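Local atomic coordinates of McyG protein (Microcystis aeruginosa PCC 7806, PDB entry 4R0M), a protein that forms part of a microcystin synthetase, binds phenylalanyl-adenylate in its adenylation domain and probably activates an acid substrate for loading onto its peptidyl carrier domain. Residues L178-S183 against V192-H197; A370-V375 against L390-N395; P383-G388 against Y424-E429. One frame throughout, in Å; residues are numbered along the deposited sequence.

Interaction 1: L178-S183 against V192-H197; sequences LLLFTS and VILTHH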
loop_
_atom_site.group_PDB
_atom_site.type_symbol
_atom_site.label_atom_id
_atom_site.label_comp_id
_atom_site.label_asym_id
_atom_site.label_seq_id
_atom_site.Cartn_x
_atom_site.Cartn_y
_atom_site.Cartn_z
ATOM N N LEU A 178 -14.071 9.367 3.294
ATOM C CA LEU A 178 -12.754 8.914 3.716
ATOM C C LEU A 178 -11.663 9.863 3.237
ATOM O O LEU A 178 -11.625 10.242 2.064
ATOM C CB LEU A 178 -12.496 7.496 3.193
ATOM C CG LEU A 178 -11.193 6.766 3.542
ATOM C CD1 LEU A 178 -11.041 6.542 5.042
ATOM C CD2 LEU A 178 -11.141 5.444 2.792
ATOM N N LEU A 179 -10.785 10.245 4.156
ATOM C CA LEU A 179 -9.660 11.115 3.835
ATOM C C LEU A 179 -8.347 10.402 4.147
ATOM O O LEU A 179 -8.054 10.113 5.307
ATOM C CB LEU A 179 -9.774 12.441 4.596
ATOM C CG LEU A 179 -8.723 13.539 4.397
ATOM C CD1 LEU A 179 -8.588 13.958 2.941
ATOM C CD2 LEU A 179 -9.073 14.739 5.263
ATOM N N LEU A 180 -7.574 10.110 3.101
ATOM C CA LEU A 180 -6.307 9.390 3.240
ATOM C C LEU A 180 -5.114 10.219 2.770
ATOM O O LEU A 180 -5.019 10.582 1.594
ATOM C CB LEU A 180 -6.350 8.060 2.477
ATOM C CG LEU A 180 -7.287 6.957 2.976
ATOM C CD1 LEU A 180 -7.565 5.962 1.861
ATOM C CD2 LEU A 180 -6.704 6.255 4.191
ATOM N N PHE A 181 -4.206 10.504 3.698
ATOM C CA PHE A 181 -3.014 11.289 3.401
ATOM C C PHE A 181 -1.863 10.411 2.934
ATOM O O PHE A 181 -1.521 9.425 3.586
ATOM C CB PHE A 181 -2.589 12.107 4.623
ATOM C CG PHE A 181 -3.394 13.358 4.827
ATOM C CD1 PHE A 181 -4.606 13.321 5.514
ATOM C CD2 PHE A 181 -2.939 14.578 4.342
ATOM C CE1 PHE A 181 -5.349 14.475 5.703
ATOM C CE2 PHE A 181 -3.678 15.737 4.529
ATOM C CZ PHE A 181 -4.885 15.685 5.211
ATOM N N THR A 182 -1.282 10.772 1.794
ATOM C CA THR A 182 -0.061 10.142 1.300
ATOM C C THR A 182 1.094 11.129 1.412
ATOM O O THR A 182 0.904 12.336 1.228
ATOM C CB THR A 182 -0.191 9.710 -0.173
ATOM O OG1 THR A 182 -0.668 10.811 -0.956
ATOM C CG2 THR A 182 -1.153 8.543 -0.316
ATOM N N SER A 183 2.285 10.620 1.722
ATOM C CA SER A 183 3.486 11.455 1.762
ATOM C C SER A 183 3.951 11.756 0.345
ATOM O O SER A 183 4.152 10.843 -0.462
ATOM C CB SER A 183 4.607 10.779 2.558
ATOM O OG SER A 183 4.387 10.884 3.955
ATOM N N VAL A 192 -6.015 12.793 0.094
ATOM C CA VAL A 192 -6.930 12.277 -0.919
ATOM C C VAL A 192 -8.353 12.180 -0.370
ATOM O O VAL A 192 -8.605 11.468 0.604
ATOM C CB VAL A 192 -6.469 10.908 -1.463
ATOM C CG1 VAL A 192 -7.439 10.397 -2.520
ATOM C CG2 VAL A 192 -5.060 11.006 -2.039
ATOM N N ILE A 193 -9.271 12.918 -0.992
ATOM C CA ILE A 193 -10.685 12.874 -0.632
ATOM C C ILE A 193 -11.369 11.742 -1.394
ATOM O O ILE A 193 -11.312 11.687 -2.624
ATOM C CB ILE A 193 -11.402 14.218 -0.919
ATOM C CG1 ILE A 193 -10.803 15.344 -0.064
ATOM C CG2 ILE A 193 -12.901 14.100 -0.662
ATOM C CD1 ILE A 193 -11.203 16.742 -0.501
ATOM N N LEU A 194 -12.002 10.837 -0.656
ATOM C CA LEU A 194 -12.747 9.741 -1.264
ATOM C C LEU A 194 -14.203 9.743 -0.814
ATOM O O LEU A 194 -14.506 9.678 0.382
ATOM C CB LEU A 194 -12.088 8.388 -0.972
ATOM C CG LEU A 194 -10.650 8.161 -1.460
ATOM C CD1 LEU A 194 -10.150 6.798 -1.008
ATOM C CD2 LEU A 194 -10.534 8.298 -2.972
ATOM N N THR A 195 -15.097 9.834 -1.792
ATOM C CA THR A 195 -16.532 9.818 -1.543
ATOM C C THR A 195 -17.022 8.375 -1.463
ATOM O O THR A 195 -16.293 7.448 -1.835
ATOM C CB THR A 195 -17.294 10.560 -2.660
ATOM O OG1 THR A 195 -17.091 9.884 -3.907
ATOM C CG2 THR A 195 -16.804 11.995 -2.785
ATOM N N HIS A 196 -18.248 8.189 -0.973
ATOM C CA HIS A 196 -18.918 6.887 -1.015
ATOM C C HIS A 196 -18.959 6.386 -2.428
ATOM O O HIS A 196 -18.668 5.218 -2.694
ATOM C CB HIS A 196 -20.351 6.984 -0.494
ATOM C CG HIS A 196 -20.466 7.555 0.896
ATOM N ND1 HIS A 196 -20.541 6.781 1.992
ATOM C CD2 HIS A 196 -20.538 8.873 1.340
ATOM C CE1 HIS A 196 -20.648 7.559 3.085
ATOM N NE2 HIS A 196 -20.646 8.840 2.684
ATOM N N HIS A 197 -19.320 7.283 -3.345
ATOM C CA HIS A 197 -19.444 6.955 -4.760
ATOM C C HIS A 197 -18.132 6.554 -5.372
ATOM O O HIS A 197 -18.103 5.657 -6.211
ATOM C CB HIS A 197 -20.076 8.111 -5.530
ATOM C CG HIS A 197 -20.502 7.744 -6.934
ATOM N ND1 HIS A 197 -21.491 6.865 -7.185
ATOM C CD2 HIS A 197 -20.037 8.177 -8.173
ATOM C CE1 HIS A 197 -21.650 6.737 -8.515
ATOM N NE2 HIS A 197 -20.760 7.541 -9.120
#

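Interaction 2: A370-V375 against L390-N395; sequences ATIRIV and LQIQGN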
loop_
_atom_site.group_PDB
_atom_site.type_symbol
_atom_site.label_atom_id
_atom_site.label_comp_id
_atom_site.label_asym_id
_atom_site.label_seq_id
_atom_site.Cartn_x
_atom_site.Cartn_y
_atom_site.Cartn_z
ATOM N N ALA A 370 -14.016 2.990 -15.667
ATOM C CA ALA A 370 -12.710 3.640 -15.677
ATOM C C ALA A 370 -12.089 3.717 -17.070
ATOM O O ALA A 370 -12.264 2.815 -17.894
ATOM C CB ALA A 370 -11.765 2.937 -14.714
ATOM N N THR A 371 -11.361 4.804 -17.315
ATOM C CA THR A 371 -10.599 4.981 -18.550
ATOM C C THR A 371 -9.168 5.402 -18.222
ATOM O O THR A 371 -8.949 6.259 -17.363
ATOM C CB THR A 371 -11.250 6.034 -19.473
ATOM O OG1 THR A 371 -12.666 5.817 -19.529
ATOM C CG2 THR A 371 -10.672 5.953 -20.884
ATOM N N ILE A 372 -8.202 4.786 -18.898
ATOM C CA ILE A 372 -6.786 5.131 -18.728
ATOM C C ILE A 372 -6.134 5.498 -20.064
ATOM O O ILE A 372 -6.558 5.023 -21.122
ATOM C CB ILE A 372 -5.983 4.012 -18.015
ATOM C CG1 ILE A 372 -5.949 2.724 -18.847
ATOM C CG2 ILE A 372 -6.548 3.744 -16.625
ATOM C CD1 ILE A 372 -4.985 1.680 -18.323
ATOM N N ARG A 373 -5.108 6.348 -20.009
ATOM C CA ARG A 373 -4.375 6.761 -21.208
ATOM C C ARG A 373 -2.902 7.087 -20.933
ATOM O O ARG A 373 -2.517 7.392 -19.800
ATOM C CB ARG A 373 -5.072 7.943 -21.898
ATOM C CG ARG A 373 -4.975 9.269 -21.160
ATOM C CD ARG A 373 -5.677 10.374 -21.928
ATOM N NE ARG A 373 -5.318 11.700 -21.432
ATOM C CZ ARG A 373 -5.829 12.841 -21.889
ATOM N NH1 ARG A 373 -6.737 12.833 -22.859
ATOM N NH2 ARG A 373 -5.434 13.995 -21.372
ATOM N N ILE A 374 -2.095 7.014 -21.991
ATOM C CA ILE A 374 -0.672 7.340 -21.937
ATOM C C ILE A 374 -0.407 8.526 -22.863
ATOM O O ILE A 374 -0.588 8.427 -24.081
ATOM C CB ILE A 374 0.199 6.127 -22.348
ATOM C CG1 ILE A 374 0.025 4.954 -21.366
ATOM C CG2 ILE A 374 1.665 6.519 -22.501
ATOM C CD1 ILE A 374 0.523 5.194 -19.952
ATOM N N VAL A 375 0.013 9.646 -22.276
ATOM C CA VAL A 375 0.223 10.889 -23.028
ATOM C C VAL A 375 1.672 11.379 -22.995
ATOM O O VAL A 375 2.472 10.940 -22.164
ATOM C CB VAL A 375 -0.706 12.029 -22.535
ATOM C CG1 VAL A 375 -2.163 11.698 -22.818
ATOM C CG2 VAL A 375 -0.486 12.318 -21.056
ATOM N N LEU A 390 1.002 8.357 -17.356
ATOM C CA LEU A 390 -0.288 7.703 -17.149
ATOM C C LEU A 390 -1.318 8.664 -16.574
ATOM O O LEU A 390 -1.080 9.306 -15.549
ATOM C CB LEU A 390 -0.141 6.474 -16.242
ATOM C CG LEU A 390 -1.411 5.718 -15.819
ATOM C CD1 LEU A 390 -2.094 5.031 -16.993
ATOM C CD2 LEU A 390 -1.087 4.707 -14.731
ATOM N N GLN A 391 -2.462 8.753 -17.244
ATOM C CA GLN A 391 -3.581 9.567 -16.773
ATOM C C GLN A 391 -4.852 8.728 -16.676
ATOM O O GLN A 391 -5.133 7.902 -17.548
ATOM C CB GLN A 391 -3.793 10.787 -17.672
ATOM C CG GLN A 391 -2.689 11.830 -17.556
ATOM C CD GLN A 391 -2.868 13.010 -18.495
ATOM O OE1 GLN A 391 -3.513 12.904 -19.540
ATOM N NE2 GLN A 391 -2.285 14.146 -18.127
ATOM N N ILE A 392 -5.607 8.941 -15.601
ATOM C CA ILE A 392 -6.770 8.108 -15.285
ATOM C C ILE A 392 -8.030 8.937 -15.024
ATOM O O ILE A 392 -7.944 10.094 -14.608
ATOM C CB ILE A 392 -6.491 7.172 -14.077
ATOM C CG1 ILE A 392 -6.213 7.976 -12.797
ATOM C CG2 ILE A 392 -5.338 6.225 -14.384
ATOM C CD1 ILE A 392 -6.185 7.145 -11.529
ATOM N N GLN A 393 -9.192 8.339 -15.281
ATOM C CA GLN A 393 -10.483 8.972 -14.987
ATOM C C GLN A 393 -11.574 7.937 -14.691
ATOM O O GLN A 393 -11.403 6.747 -14.961
ATOM C CB GLN A 393 -10.921 9.912 -16.121
ATOM C CG GLN A 393 -11.318 9.216 -17.417
ATOM C CD GLN A 393 -11.961 10.151 -18.429
ATOM O OE1 GLN A 393 -12.132 11.346 -18.177
ATOM N NE2 GLN A 393 -12.326 9.606 -19.585
ATOM N N GLY A 394 -12.688 8.403 -14.134
ATOM C CA GLY A 394 -13.810 7.535 -13.791
ATOM C C GLY A 394 -14.352 7.816 -12.403
ATOM O O GLY A 394 -13.729 8.534 -11.616
ATOM N N ASN A 395 -15.509 7.235 -12.104
ATOM C CA ASN A 395 -16.181 7.437 -10.822
ATOM C C ASN A 395 -15.391 6.956 -9.605
ATOM O O ASN A 395 -15.612 7.444 -8.498
ATOM C CB ASN A 395 -17.572 6.796 -10.834
ATOM C CG ASN A 395 -18.574 7.575 -11.668
ATOM O OD1 ASN A 395 -18.373 8.752 -11.968
ATOM N ND2 ASN A 395 -19.668 6.918 -12.039
#

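Interaction 3: P383-G388 against Y424-E429; sequences PEREIG and YLSKGE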
loop_
_atom_site.group_PDB
_atom_site.type_symbol
_atom_site.label_atom_id
_atom_site.label_comp_id
_atom_site.label_asym_id
_atom_site.label_seq_id
_atom_site.Cartn_x
_atom_site.Cartn_y
_atom_site.Cartn_z
ATOM N N PRO A 383 1.024 6.802 -29.385
ATOM C CA PRO A 383 0.785 5.474 -29.955
ATOM C C PRO A 383 1.167 4.364 -28.977
ATOM O O PRO A 383 2.029 4.565 -28.118
ATOM C CB PRO A 383 1.702 5.443 -31.186
ATOM C CG PRO A 383 2.699 6.532 -30.970
ATOM C CD PRO A 383 1.961 7.587 -30.208
ATOM N N GLU A 384 0.524 3.209 -29.115
ATOM C CA GLU A 384 0.762 2.067 -28.233
ATOM C C GLU A 384 2.215 1.597 -28.276
ATOM O O GLU A 384 2.892 1.742 -29.296
ATOM C CB GLU A 384 -0.175 0.907 -28.588
ATOM C CG GLU A 384 -1.645 1.176 -28.288
ATOM C CD GLU A 384 -2.475 -0.091 -28.190
ATOM O OE1 GLU A 384 -2.237 -1.034 -28.975
ATOM O OE2 GLU A 384 -3.374 -0.142 -27.323
ATOM N N ARG A 385 2.679 1.046 -27.154
ATOM C CA ARG A 385 4.024 0.456 -27.018
ATOM C C ARG A 385 5.160 1.451 -26.722
ATOM O O ARG A 385 6.318 1.042 -26.598
ATOM C CB ARG A 385 4.390 -0.434 -28.225
ATOM C CG ARG A 385 3.506 -1.660 -28.436
ATOM C CD ARG A 385 3.821 -2.784 -27.456
ATOM N NE ARG A 385 5.187 -3.288 -27.597
ATOM C CZ ARG A 385 5.711 -4.267 -26.860
ATOM N NH1 ARG A 385 4.989 -4.864 -25.921
ATOM N NH2 ARG A 385 6.963 -4.650 -27.065
ATOM N N GLU A 386 4.844 2.742 -26.607
ATOM C CA GLU A 386 5.864 3.730 -26.216
ATOM C C GLU A 386 5.544 4.469 -24.912
ATOM O O GLU A 386 4.383 4.765 -24.621
ATOM C CB GLU A 386 6.218 4.691 -27.363
ATOM C CG GLU A 386 5.180 5.746 -27.709
ATOM C CD GLU A 386 5.690 6.719 -28.759
ATOM O OE1 GLU A 386 5.904 6.294 -29.916
ATOM O OE2 GLU A 386 5.878 7.910 -28.429
ATOM N N ILE A 387 6.596 4.770 -24.151
ATOM C CA ILE A 387 6.489 5.303 -22.787
ATOM C C ILE A 387 5.921 6.723 -22.737
ATOM O O ILE A 387 6.259 7.570 -23.566
ATOM C CB ILE A 387 7.858 5.288 -22.053
ATOM C CG1 ILE A 387 8.718 4.074 -22.455
ATOM C CG2 ILE A 387 7.672 5.377 -20.540
ATOM C CD1 ILE A 387 8.231 2.725 -21.963
ATOM N N GLY A 388 5.056 6.964 -21.754
ATOM C CA GLY A 388 4.502 8.290 -21.487
ATOM C C GLY A 388 3.882 8.373 -20.102
ATOM O O GLY A 388 3.970 7.424 -19.315
ATOM N N TYR A 424 3.267 2.367 -20.646
ATOM C CA TYR A 424 2.683 2.278 -21.981
ATOM C C TYR A 424 1.482 1.344 -22.005
ATOM O O TYR A 424 1.296 0.528 -21.096
ATOM C CB TYR A 424 3.732 1.825 -23.009
ATOM C CG TYR A 424 4.297 0.437 -22.775
ATOM C CD1 TYR A 424 5.418 0.247 -21.971
ATOM C CD2 TYR A 424 3.715 -0.685 -23.372
ATOM C CE1 TYR A 424 5.939 -1.021 -21.759
ATOM C CE2 TYR A 424 4.229 -1.956 -23.164
ATOM C CZ TYR A 424 5.341 -2.118 -22.358
ATOM O OH TYR A 424 5.857 -3.373 -22.147
ATOM N N LEU A 425 0.675 1.471 -23.052
ATOM C CA LEU A 425 -0.450 0.574 -23.279
ATOM C C LEU A 425 -0.167 -0.344 -24.462
ATOM O O LEU A 425 0.430 0.075 -25.454
ATOM C CB LEU A 425 -1.737 1.368 -23.513
ATOM C CG LEU A 425 -2.214 2.238 -22.347
ATOM C CD1 LEU A 425 -3.338 3.160 -22.791
ATOM C CD2 LEU A 425 -2.645 1.390 -21.158
ATOM N N SER A 426 -0.586 -1.599 -24.336
ATOM C CA SER A 426 -0.410 -2.592 -25.390
ATOM C C SER A 426 -1.631 -3.500 -25.435
ATOM O O SER A 426 -1.843 -4.316 -24.530
ATOM C CB SER A 426 0.869 -3.404 -25.158
ATOM O OG SER A 426 1.062 -4.365 -26.182
ATOM N N LYS A 427 -2.432 -3.338 -26.489
ATOM C CA LYS A 427 -3.681 -4.091 -26.681
ATOM C C LYS A 427 -4.657 -3.886 -25.517
ATOM O O LYS A 427 -5.376 -4.805 -25.118
ATOM C CB LYS A 427 -3.398 -5.584 -26.916
ATOM C CG LYS A 427 -2.639 -5.883 -28.200
ATOM C CD LYS A 427 -2.228 -7.346 -28.281
ATOM C CE LYS A 427 -1.487 -7.636 -29.578
ATOM N NZ LYS A 427 -0.999 -9.042 -29.654
ATOM N N GLY A 428 -4.667 -2.669 -24.977
ATOM C CA GLY A 428 -5.559 -2.313 -23.876
ATOM C C GLY A 428 -5.031 -2.585 -22.475
ATOM O O GLY A 428 -5.644 -2.173 -21.490
ATOM N N GLU A 429 -3.898 -3.278 -22.381
ATOM C CA GLU A 429 -3.311 -3.632 -21.090
ATOM C C GLU A 429 -2.285 -2.596 -20.625
ATOM O O GLU A 429 -1.484 -2.105 -21.423
ATOM C CB GLU A 429 -2.679 -5.025 -21.155
ATOM C CG GLU A 429 -3.685 -6.158 -21.290
ATOM C CD GLU A 429 -3.046 -7.481 -21.676
ATOM O OE1 GLU A 429 -2.053 -7.891 -21.033
ATOM O OE2 GLU A 429 -3.546 -8.121 -22.625
#

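Interaction 1: L178-S183 against V192-H197
L178-L180 and V192-L194 pair as the two arms of a β-hairpin in the adenylation domain, the one that carries the loop rich in glycine, serine and threonine known as the phosphate-binding loop in ANL enzymes. Two antiparallel hydrogen-bonded pairs hold the ladder. L178 N donates to L194 O at 3.0 Å, and L194 N returns a bond of 2.8 Å to L178 O. The second pair, L180 with V192, is closed by L180 N to V192 O at 3.0 Å and V192 N to L180 O at 2.9 Å. Between them lies the non-hydrogen-bonded pair L179 and I193, where V192 O also receives a CA-H...O contact from L179 CA.

Side chains alternate across the hairpin. On the face of L178, L180, V192 and L194, the methyl L194 CD1 is flanked by L180 CD1 at 4.0 Å and L178 CD2 at 4.2 Å. L178 and L194 run side by side, whereas L180 slants across L194. This face is covered by I230 and V227 of helix 227-240, with P97 and P99 of strand 96-99 adding to the cover. On the other face, L179 has its CG trans to the backbone N (chi1 -178°), which folds CD1 back over the neighbouring strand, 3.4 Å from V192 O and 4.0 Å from I193 CG1.

Just past the ladder, T195 caps helix 196-210 through a bond from N198 N to T195 OG1, while T182, at the other end, touches the bound phenylalanyl-adenylate. With the backbone polar groups of both bonded pairs satisfied within the hairpin, leucine methyls meeting on its buried face and V192 CB lying against L180 O, the contact is consistent with a well-held base for the loop that borders the ligand.

Interaction 2: A370-V375 against L390-N395
R373 reaches across the ladder to Q391 and takes its amide oxygen side-on: R373 NE and R373 NH2 both donate to Q391 OE1, each at 2.9 Å. OE1 lies at the guanidinium edge, and the guanidinium and amide planes are only 22° apart. R373 starts with CG wedged between the backbone N and carbonyl carbon (chi1 71°), then runs extended, which carries its head over the partner strand. Q391 is turned the other way, its CG trans to the carbonyl carbon (chi1 -70°). Its NE2 donates to T418 OG1 and N379 OD1, fixing which end of the amide faces the arginine, and V375 CG2 packs 3.6 Å from Q391 CD. W416 meets R373 in a cation-pi contact. A leucine in place of R373 would probably leave Q391 OE1 without both donors and cost W416 its cationic partner.

Beneath, four backbone bonds join R373 with Q391 and T371 with Q393; the straightest, Q391 N to R373 O, measures 2.9 Å. On the opposite, apolar face the β-branch methyls I372 CG2 and I392 CG2 meet at 3.6 Å, and I374 CD1 lies 4.0 Å from L390 CD1. The antiparallel pair thus has two unlike faces: an apolar one, met by L430 and I343, and a polar one where a buried glutamine, bonded at both ends of its amide, holds the arginine head flat.

Interaction 3: P383-G388 against Y424-E429
L425 O accepts the shortest polar bond of this contact, from R385 N at 3.0 Å, and E384 CB rests against the same oxygen at 3.3 Å. The donor belongs to a type II turn from P383 to E386, in which R385 takes a positive phi, and the turn lies alongside the end of strand 421-426. Beyond L425 the chain reverses in a type I' turn from S426 to E429, closed by reciprocal backbone bonds between those two residues; this is a two-residue β-hairpin, with K427 and G428 at its tip. The carboxylate of E384 reaches that tip on an extended chain, where E384 OE1 takes a weak hydrogen bond of 3.4 Å from K427 N.

R385 bends at chi2 (-76°), which brings R385 CD to 3.4 Å from S426 OG; a second bend at chi3 turns the guanidinium. The R385 and Y424 side chains run side by side, the guanidinium and ring planes 74° apart, with R385 NH1 4.1 Å from Y424 CE2. On one and the same side of the ring plane, I387 CD1 comes to 3.7 Å from Y424 CD1, while R385 CA lies by Y424 CD2. Y424 itself has CG between its backbone N and carbonyl carbon (chi1 63°), and Y424 CB touches E386 O at 3.4 Å. The ring also stacks on F431 of strand 429-435, while L425 packs on I372 and I374.

The tyrosine thus supplies the apolar surface on which the turn rests, and one good backbone bond across the contact, R385 N to L425 O, helps to place the turn. Around it the charged side chains of E384 and R385 lie at an exposed margin; their polar contacts are weak or long, which suggests that they contribute mainly by van der Waals cover.

Interactions 2 and 3 meet on one antiparallel sheet, in which strands 388-394 and 421-426 are neighbours, and their centres are about 13 Å apart. I374 joins them directly: its CG2 packs 3.5 Å from G388 CA and its CG1 3.7 Å from L425 CG. Interaction 1 belongs to a separate hairpin about 18 Å from interaction 2 between centres, yet H197 NE2 and N395 ND2 still pack at 3.2 Å; the centre of interaction 3 is about 29 Å from that of interaction 1. The phenylalanyl-adenylate touches T182 of interaction 1. The side chains of V192 and L390 each lie about 7 Å from it and that of Y424 about 12 Å, so by these side chains interaction 3 lies farther from the ligand.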